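Long-range contacts in folylpolyglutamate synthase/dihydrofolate synthase (Thermotoga maritima, PDB 1O5Z), which probably catalyses the ATP-dependent, magnesium-requiring addition of L-glutamate to dihydropteroate and to tetrahydrofolyl polyglutamates in folate biosynthesis: residues 246-251 with 266-271; 71-76 with 293-298. All blocks are in the same frame, centred on the assembly; numbering follows the deposited sequence.

Contact 1: residues 246-251 with 266-271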
ATOM      1  N   LYS A 246       3.357  -7.707  20.160  1.00 51.88           N
ATOM      2  CA  LYS A 246       3.148  -6.740  21.204  1.00 51.79           C
ATOM      3  C   LYS A 246       3.061  -5.453  20.459  1.00 51.14           C
ATOM      4  O   LYS A 246       3.892  -5.210  19.608  1.00 49.68           O
ATOM      5  CB  LYS A 246       4.368  -6.713  22.110  1.00 52.35           C
ATOM      6  CG  LYS A 246       4.073  -6.318  23.558  1.00 55.72           C
ATOM      7  CD  LYS A 246       4.655  -4.954  23.942  1.00 58.15           C
ATOM      8  CE  LYS A 246       5.851  -5.107  24.864  1.00 58.33           C
ATOM      9  NZ  LYS A 246       6.553  -3.801  24.976  1.00 60.94           N
ATOM     10  N   LEU A 247       2.061  -4.644  20.770  1.00 51.25           N
ATOM     11  CA  LEU A 247       1.834  -3.404  20.046  1.00 52.21           C
ATOM     12  C   LEU A 247       3.137  -2.646  19.853  1.00 52.02           C
ATOM     13  O   LEU A 247       3.855  -2.428  20.822  1.00 52.63           O
ATOM     14  CB  LEU A 247       0.858  -2.500  20.802  1.00 52.45           C
ATOM     15  CG  LEU A 247      -0.628  -2.409  20.443  1.00 53.82           C
ATOM     16  CD1 LEU A 247      -1.119  -1.060  20.925  1.00 55.35           C
ATOM     17  CD2 LEU A 247      -0.950  -2.548  18.964  1.00 55.28           C
ATOM     18  N   HIS A 248       3.428  -2.271  18.611  1.00 51.78           N
ATOM     19  CA  HIS A 248       4.660  -1.528  18.210  1.00 52.36           C
ATOM     20  C   HIS A 248       5.995  -2.224  18.517  1.00 51.81           C
ATOM     21  O   HIS A 248       7.047  -1.611  18.470  1.00 51.03           O
ATOM     22  CB  HIS A 248       4.706  -0.109  18.815  1.00 52.69           C
ATOM     23  CG  HIS A 248       3.361   0.518  19.000  1.00 54.20           C
ATOM     24  ND1 HIS A 248       2.564   0.900  17.939  1.00 53.68           N
ATOM     25  CD2 HIS A 248       2.672   0.828  20.128  1.00 54.92           C
ATOM     26  CE1 HIS A 248       1.436   1.406  18.405  1.00 54.49           C
ATOM     27  NE2 HIS A 248       1.478   1.377  19.729  1.00 56.17           N
ATOM     28  N   GLU A 249       5.961  -3.499  18.832  1.00 51.94           N
ATOM     29  CA  GLU A 249       7.157  -4.166  19.279  1.00 52.19           C
ATOM     30  C   GLU A 249       6.991  -5.646  19.021  1.00 50.90           C
ATOM     31  O   GLU A 249       7.003  -6.439  19.929  1.00 50.84           O
ATOM     32  CB  GLU A 249       7.397  -3.847  20.741  1.00 52.07           C
ATOM     33  CG  GLU A 249       8.730  -4.339  21.295  1.00 54.63           C
ATOM     34  CD  GLU A 249       9.029  -3.782  22.692  1.00 55.39           C
ATOM     35  OE1 GLU A 249       9.523  -4.541  23.581  1.00 56.27           O
ATOM     36  OE2 GLU A 249       8.751  -2.571  22.913  1.00 61.94           O
ATOM     37  N   ASN A 250       6.841  -5.991  17.743  1.00 49.85           N
ATOM     38  CA  ASN A 250       6.550  -7.348  17.317  1.00 48.94           C
ATOM     39  C   ASN A 250       7.820  -8.040  16.900  1.00 48.77           C
ATOM     40  O   ASN A 250       8.474  -7.662  15.953  1.00 47.35           O
ATOM     41  CB  ASN A 250       5.543  -7.348  16.178  1.00 48.82           C
ATOM     42  CG  ASN A 250       4.239  -6.669  16.569  1.00 48.47           C
ATOM     43  OD1 ASN A 250       3.409  -7.272  17.271  1.00 46.05           O
ATOM     44  ND2 ASN A 250       4.080  -5.397  16.172  1.00 45.11           N
ATOM     45  N   ARG A 251       8.130  -9.095  17.620  1.00 48.90           N
ATOM     46  CA  ARG A 251       9.455  -9.636  17.648  1.00 50.25           C
ATOM     47  C   ARG A 251       9.470 -10.998  16.934  1.00 48.85           C
ATOM     48  O   ARG A 251       8.589 -11.833  17.138  1.00 49.28           O
ATOM     49  CB  ARG A 251       9.886  -9.668  19.108  1.00 50.19           C
ATOM     50  CG  ARG A 251      11.314  -9.980  19.406  1.00 52.72           C
ATOM     51  CD  ARG A 251      11.682  -9.695  20.891  1.00 55.71           C
ATOM     52  NE  ARG A 251      11.211  -8.379  21.390  1.00 61.05           N
ATOM     53  CZ  ARG A 251      11.884  -7.203  21.327  1.00 63.56           C
ATOM     54  NH1 ARG A 251      13.105  -7.092  20.783  1.00 65.51           N
ATOM     55  NH2 ARG A 251      11.308  -6.113  21.820  1.00 63.48           N
ATOM     56  N   THR A 266       7.475  -2.499  14.017  1.00 47.43           N
ATOM     57  CA  THR A 266       6.597  -1.569  14.651  1.00 48.97           C
ATOM     58  C   THR A 266       5.184  -1.838  14.180  1.00 49.74           C
ATOM     59  O   THR A 266       4.248  -1.867  14.986  1.00 49.30           O
ATOM     60  CB  THR A 266       7.085  -0.188  14.319  1.00 49.56           C
ATOM     61  OG1 THR A 266       8.379  -0.061  14.905  1.00 51.44           O
ATOM     62  CG2 THR A 266       6.278   0.891  15.025  1.00 49.96           C
ATOM     63  N   MET A 267       5.057  -2.089  12.881  1.00 51.31           N
ATOM     64  CA  MET A 267       3.782  -2.469  12.276  1.00 53.18           C
ATOM     65  C   MET A 267       3.205  -3.675  12.978  1.00 52.34           C
ATOM     66  O   MET A 267       3.928  -4.647  13.289  1.00 52.91           O
ATOM     67  CB  MET A 267       3.971  -2.855  10.828  1.00 53.13           C
ATOM     68  CG  MET A 267       4.245  -1.724   9.901  1.00 56.60           C
ATOM     69  SD  MET A 267       4.537  -2.431   8.263  1.00 59.86           S
ATOM     70  CE  MET A 267       2.840  -2.726   7.871  1.00 61.55           C
ATOM     71  N   ASN A 268       1.906  -3.615  13.240  1.00 51.60           N
ATOM     72  CA  ASN A 268       1.227  -4.653  14.009  1.00 50.65           C
ATOM     73  C   ASN A 268       0.480  -5.556  13.100  1.00 50.29           C
ATOM     74  O   ASN A 268       0.144  -5.171  12.001  1.00 49.85           O
ATOM     75  CB  ASN A 268       0.307  -4.022  14.989  1.00 50.23           C
ATOM     76  CG  ASN A 268       1.051  -3.204  15.983  1.00 51.36           C
ATOM     77  OD1 ASN A 268       1.758  -3.751  16.877  1.00 49.70           O
ATOM     78  ND2 ASN A 268       0.943  -1.878  15.838  1.00 49.92           N
ATOM     79  N   GLY A 269       0.281  -6.785  13.539  1.00 50.87           N
ATOM     80  CA  GLY A 269      -0.332  -7.797  12.710  1.00 52.05           C
ATOM     81  C   GLY A 269       0.694  -8.855  12.344  1.00 52.73           C
ATOM     82  O   GLY A 269       1.827  -8.520  11.930  1.00 53.04           O
ATOM     83  N   PRO A 270       0.323 -10.134  12.499  1.00 52.77           N
ATOM     84  CA  PRO A 270       1.260 -11.258  12.212  1.00 52.34           C
ATOM     85  C   PRO A 270       1.553 -11.502  10.700  1.00 52.09           C
ATOM     86  O   PRO A 270       2.639 -11.983  10.356  1.00 51.49           O
ATOM     87  CB  PRO A 270       0.589 -12.460  12.879  1.00 52.83           C
ATOM     88  CG  PRO A 270      -0.610 -11.877  13.639  1.00 52.74           C
ATOM     89  CD  PRO A 270      -1.001 -10.610  12.949  1.00 52.91           C
ATOM     90  N   HIS A 271       0.625 -11.127   9.813  1.00 51.79           N
ATOM     91  CA  HIS A 271       0.930 -11.064   8.364  1.00 52.02           C
ATOM     92  C   HIS A 271       2.086 -10.148   8.062  1.00 49.71           C
ATOM     93  O   HIS A 271       2.746 -10.349   7.065  1.00 48.78           O
ATOM     94  CB  HIS A 271      -0.252 -10.597   7.505  1.00 53.40           C
ATOM     95  CG  HIS A 271      -1.245 -11.674   7.235  1.00 58.77           C
ATOM     96  ND1 HIS A 271      -0.889 -12.883   6.675  1.00 65.32           N
ATOM     97  CD2 HIS A 271      -2.577 -11.751   7.484  1.00 63.78           C
ATOM     98  CE1 HIS A 271      -1.958 -13.662   6.586  1.00 65.47           C
ATOM     99  NE2 HIS A 271      -2.997 -12.995   7.064  1.00 66.09           N
TER
HETATM  100  O   HOH W   1       9.130  -1.107  17.130  1.00 58.37           O

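Contact 2: residues 71-76 with 293-298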
ATOM      1  N   SER A  71      12.169  -0.364   0.952  1.00 45.92           N
ATOM      2  CA  SER A  71      12.680   1.008   0.813  1.00 46.59           C
ATOM      3  C   SER A  71      13.290   1.447   2.080  1.00 44.93           C
ATOM      4  O   SER A  71      14.290   2.045   2.054  1.00 45.21           O
ATOM      5  CB  SER A  71      11.598   2.050   0.477  1.00 46.18           C
ATOM      6  OG  SER A  71      10.820   1.558  -0.600  1.00 53.61           O
ATOM      7  N   ASN A  72      12.582   1.264   3.179  1.00 44.71           N
ATOM      8  CA  ASN A  72      13.054   1.713   4.469  1.00 44.28           C
ATOM      9  C   ASN A  72      14.390   1.138   4.866  1.00 43.41           C
ATOM     10  O   ASN A  72      15.232   1.866   5.386  1.00 41.56           O
ATOM     11  CB  ASN A  72      11.987   1.497   5.540  1.00 45.00           C
ATOM     12  CG  ASN A  72      11.118   2.722   5.663  1.00 46.32           C
ATOM     13  OD1 ASN A  72      11.648   3.803   5.967  1.00 45.36           O
ATOM     14  ND2 ASN A  72       9.839   2.607   5.346  1.00 43.57           N
ATOM     15  N   ILE A  73      14.618  -0.125   4.541  1.00 43.05           N
ATOM     16  CA  ILE A  73      15.889  -0.753   4.875  1.00 43.52           C
ATOM     17  C   ILE A  73      17.048  -0.154   4.038  1.00 43.15           C
ATOM     18  O   ILE A  73      18.136   0.125   4.550  1.00 41.28           O
ATOM     19  CB  ILE A  73      15.809  -2.261   4.674  1.00 43.92           C
ATOM     20  CG1 ILE A  73      14.899  -2.883   5.737  1.00 45.05           C
ATOM     21  CG2 ILE A  73      17.227  -2.904   4.748  1.00 44.65           C
ATOM     22  CD1 ILE A  73      14.555  -4.349   5.446  1.00 44.51           C
ATOM     23  N   LEU A  74      16.787   0.035   2.742  1.00 42.88           N
ATOM     24  CA  LEU A  74      17.784   0.605   1.864  1.00 43.49           C
ATOM     25  C   LEU A  74      18.050   2.049   2.163  1.00 42.68           C
ATOM     26  O   LEU A  74      19.190   2.492   2.085  1.00 43.41           O
ATOM     27  CB  LEU A  74      17.322   0.491   0.426  1.00 44.38           C
ATOM     28  CG  LEU A  74      17.223  -0.924  -0.160  1.00 44.30           C
ATOM     29  CD1 LEU A  74      16.419  -0.849  -1.453  1.00 44.40           C
ATOM     30  CD2 LEU A  74      18.597  -1.503  -0.442  1.00 45.21           C
ATOM     31  N   VAL A  75      17.008   2.788   2.514  1.00 41.79           N
ATOM     32  CA  VAL A  75      17.197   4.179   2.980  1.00 42.05           C
ATOM     33  C   VAL A  75      18.084   4.224   4.245  1.00 41.24           C
ATOM     34  O   VAL A  75      18.976   5.029   4.309  1.00 39.43           O
ATOM     35  CB  VAL A  75      15.867   4.911   3.206  1.00 41.62           C
ATOM     36  CG1 VAL A  75      16.069   6.215   4.049  1.00 41.54           C
ATOM     37  CG2 VAL A  75      15.247   5.233   1.857  1.00 41.72           C
ATOM     38  N   SER A  76      17.853   3.323   5.207  1.00 41.82           N
ATOM     39  CA  SER A  76      18.718   3.233   6.386  1.00 42.63           C
ATOM     40  C   SER A  76      20.120   2.881   5.994  1.00 43.02           C
ATOM     41  O   SER A  76      21.021   3.335   6.668  1.00 43.72           O
ATOM     42  CB  SER A  76      18.283   2.195   7.420  1.00 42.69           C
ATOM     43  OG  SER A  76      16.924   2.328   7.675  1.00 46.78           O
ATOM     44  N   LYS A 293      22.242  -3.511  10.871  1.00 44.74           N
ATOM     45  CA  LYS A 293      21.716  -2.270  11.449  1.00 44.89           C
ATOM     46  C   LYS A 293      20.577  -1.663  10.619  1.00 43.81           C
ATOM     47  O   LYS A 293      19.561  -1.274  11.183  1.00 42.47           O
ATOM     48  CB  LYS A 293      22.829  -1.236  11.631  1.00 45.55           C
ATOM     49  CG  LYS A 293      22.390   0.061  12.336  1.00 45.57           C
ATOM     50  CD  LYS A 293      23.491   1.126  12.318  1.00 46.32           C
ATOM     51  CE  LYS A 293      23.306   2.167  13.463  1.00 48.36           C
ATOM     52  NZ  LYS A 293      22.521   3.383  13.013  1.00 52.55           N
ATOM     53  N   ALA A 294      20.794  -1.548   9.307  1.00 43.52           N
ATOM     54  CA  ALA A 294      19.818  -1.018   8.382  1.00 44.37           C
ATOM     55  C   ALA A 294      18.542  -1.876   8.297  1.00 44.35           C
ATOM     56  O   ALA A 294      17.449  -1.361   8.162  1.00 45.20           O
ATOM     57  CB  ALA A 294      20.428  -0.901   6.985  1.00 44.55           C
ATOM     58  N   ILE A 295      18.716  -3.186   8.350  1.00 43.75           N
ATOM     59  CA  ILE A 295      17.613  -4.105   8.304  1.00 43.25           C
ATOM     60  C   ILE A 295      16.793  -3.855   9.565  1.00 43.31           C
ATOM     61  O   ILE A 295      15.569  -3.674   9.511  1.00 43.98           O
ATOM     62  CB  ILE A 295      18.154  -5.573   8.228  1.00 42.98           C
ATOM     63  CG1 ILE A 295      18.669  -5.881   6.840  1.00 42.06           C
ATOM     64  CG2 ILE A 295      17.085  -6.591   8.577  1.00 44.50           C
ATOM     65  CD1 ILE A 295      19.555  -7.081   6.817  1.00 42.86           C
ATOM     66  N   ARG A 296      17.443  -3.843  10.717  1.00 42.62           N
ATOM     67  CA  ARG A 296      16.680  -3.654  11.943  1.00 42.46           C
ATOM     68  C   ARG A 296      16.001  -2.294  11.996  1.00 43.39           C
ATOM     69  O   ARG A 296      14.860  -2.183  12.444  1.00 43.43           O
ATOM     70  CB  ARG A 296      17.570  -3.808  13.140  1.00 41.91           C
ATOM     71  CG  ARG A 296      18.043  -5.195  13.319  1.00 41.63           C
ATOM     72  CD  ARG A 296      18.872  -5.390  14.585  1.00 41.33           C
ATOM     73  NE  ARG A 296      19.310  -6.774  14.674  1.00 39.98           N
ATOM     74  CZ  ARG A 296      18.619  -7.747  15.259  1.00 41.48           C
ATOM     75  NH1 ARG A 296      17.471  -7.486  15.858  1.00 41.84           N
ATOM     76  NH2 ARG A 296      19.088  -9.002  15.265  1.00 40.50           N
ATOM     77  N   GLU A 297      16.700  -1.255  11.569  1.00 44.80           N
ATOM     78  CA  GLU A 297      16.142   0.082  11.678  1.00 46.94           C
ATOM     79  C   GLU A 297      15.048   0.275  10.648  1.00 46.33           C
ATOM     80  O   GLU A 297      14.022   0.819  10.967  1.00 46.36           O
ATOM     81  CB  GLU A 297      17.215   1.167  11.542  1.00 47.73           C
ATOM     82  CG  GLU A 297      16.665   2.564  11.238  1.00 50.44           C
ATOM     83  CD  GLU A 297      17.762   3.607  11.049  1.00 50.39           C
ATOM     84  OE1 GLU A 297      18.378   3.919  12.079  1.00 52.89           O
ATOM     85  OE2 GLU A 297      17.994   4.096   9.888  1.00 52.52           O
ATOM     86  N   GLY A 298      15.283  -0.192   9.437  1.00 46.77           N
ATOM     87  CA  GLY A 298      14.307  -0.115   8.346  1.00 47.20           C
ATOM     88  C   GLY A 298      13.013  -0.818   8.682  1.00 47.46           C
ATOM     89  O   GLY A 298      11.938  -0.240   8.474  1.00 47.42           O
TER

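Contact 1: residues 246-251 with 266-271
N268 reaches across to the turn at 246-249 with its amide oxygen, which two donors grip. The backbone N of H248 lies 2.8 Å from N268 OD1, in the carbonyl plane and on a lone pair. ND2 of N250 comes 2.9 Å from the same OD1, along a nearly straight bond (174° at the hydrogen) but from above that plane. The two side chains cross at about a right angle, and their amide planes stand 81° apart. Keeping CG anti to its own carbonyl carbon (chi1 -63°) swings the N268 amide over to the turn, where CD2 of L247 packs 3.6 Å from N268 CG. Next to it, CA of H248 makes a C-H...O contact of 3.3 Å with T266 O, and a water donates to both H248 O and T266 OG1; T266 OG1 also bonds to K300 O.

Behind this shell, K246 to E249 form a type II beta turn, closed by E249 N to K246 O at 2.8 Å. N250 braces its start, since its OD1 accepts from K246 N at 2.9 Å. E249 forms salt bridges with both K246 and R251 on the outer side of the turn. Beyond the turn, N250 OD1 and G269 N both bond to the hydroxyl of Y339, and N250 ND2 is also bonded to L265 O. The turn thus joins strands 239-244 and 250-255 of the three-stranded antiparallel sheet, and 266-271 leads from its edge strand 259-265 into helix 271-286. Y339 on helix 326-339 and I310 on strand 309-313, both in the glutamate ligase domain, pack against this corner of the middle domain.

Contact 2: residues 71-76 with 293-298
I73 and G298 bring helices 63-77 and 292-301 together, their CA atoms only 3.9 Å apart. The short segments cross at 132° between their N-to-C directions, nearer antiparallel than parallel, and their axes approach to 7.5 Å, a close helix-helix crossing built on small residues. Helix 63-77 is the one that follows the P-loop of the Mur ligase middle domain. The closeness depends on G298, because a CB there would clash with the backbone at I73 and N72.

A294 is the second small residue, and its CB sits 3.5 Å from I73 O. About one turn after I73, S76 points at helix 292-301 and rests its CB 3.7 Å from A294 CA. At the other side I73 holds CG2 anti to its backbone N, which lays that methyl alongside I295, 3.9 Å from I295 CG1. L280 and L283 of helix 271-286 also touch I73, so this side belongs to a hydrophobic core.

E297 closes the more exposed side. Its chain is extended beyond CG and brings OE2 to 3.0 Å from S76 OG. Replacing E297 by an alanine would remove this carboxylate and is likely to leave the S76 side chain less covered on its solvent-facing side. S76 OG itself donates to N72 O at 2.9 Å, while S76 N bonds to the same oxygen from the opposite face of its carbonyl plane.

The centres of contacts 1 and 2 lie about 17 Å apart and their nearest atoms about 7 Å, so they do not touch; along the chain contact 1 is nested inside the loop closed by contact 2. Helix 292-301 links them: it supplies one side of contact 2, and further along its K300 O bonds to T266 of contact 1. R296, on the same helix, bonds to the carbonyls of E261 and D262, in the strand leading into 266-271. Helix 271-286, which follows 266-271, also packs on I73. Contact 2 involves the later part of the helix that begins at the P-loop, expected to bind ATP, whereas contact 1 faces the glutamate ligase domain.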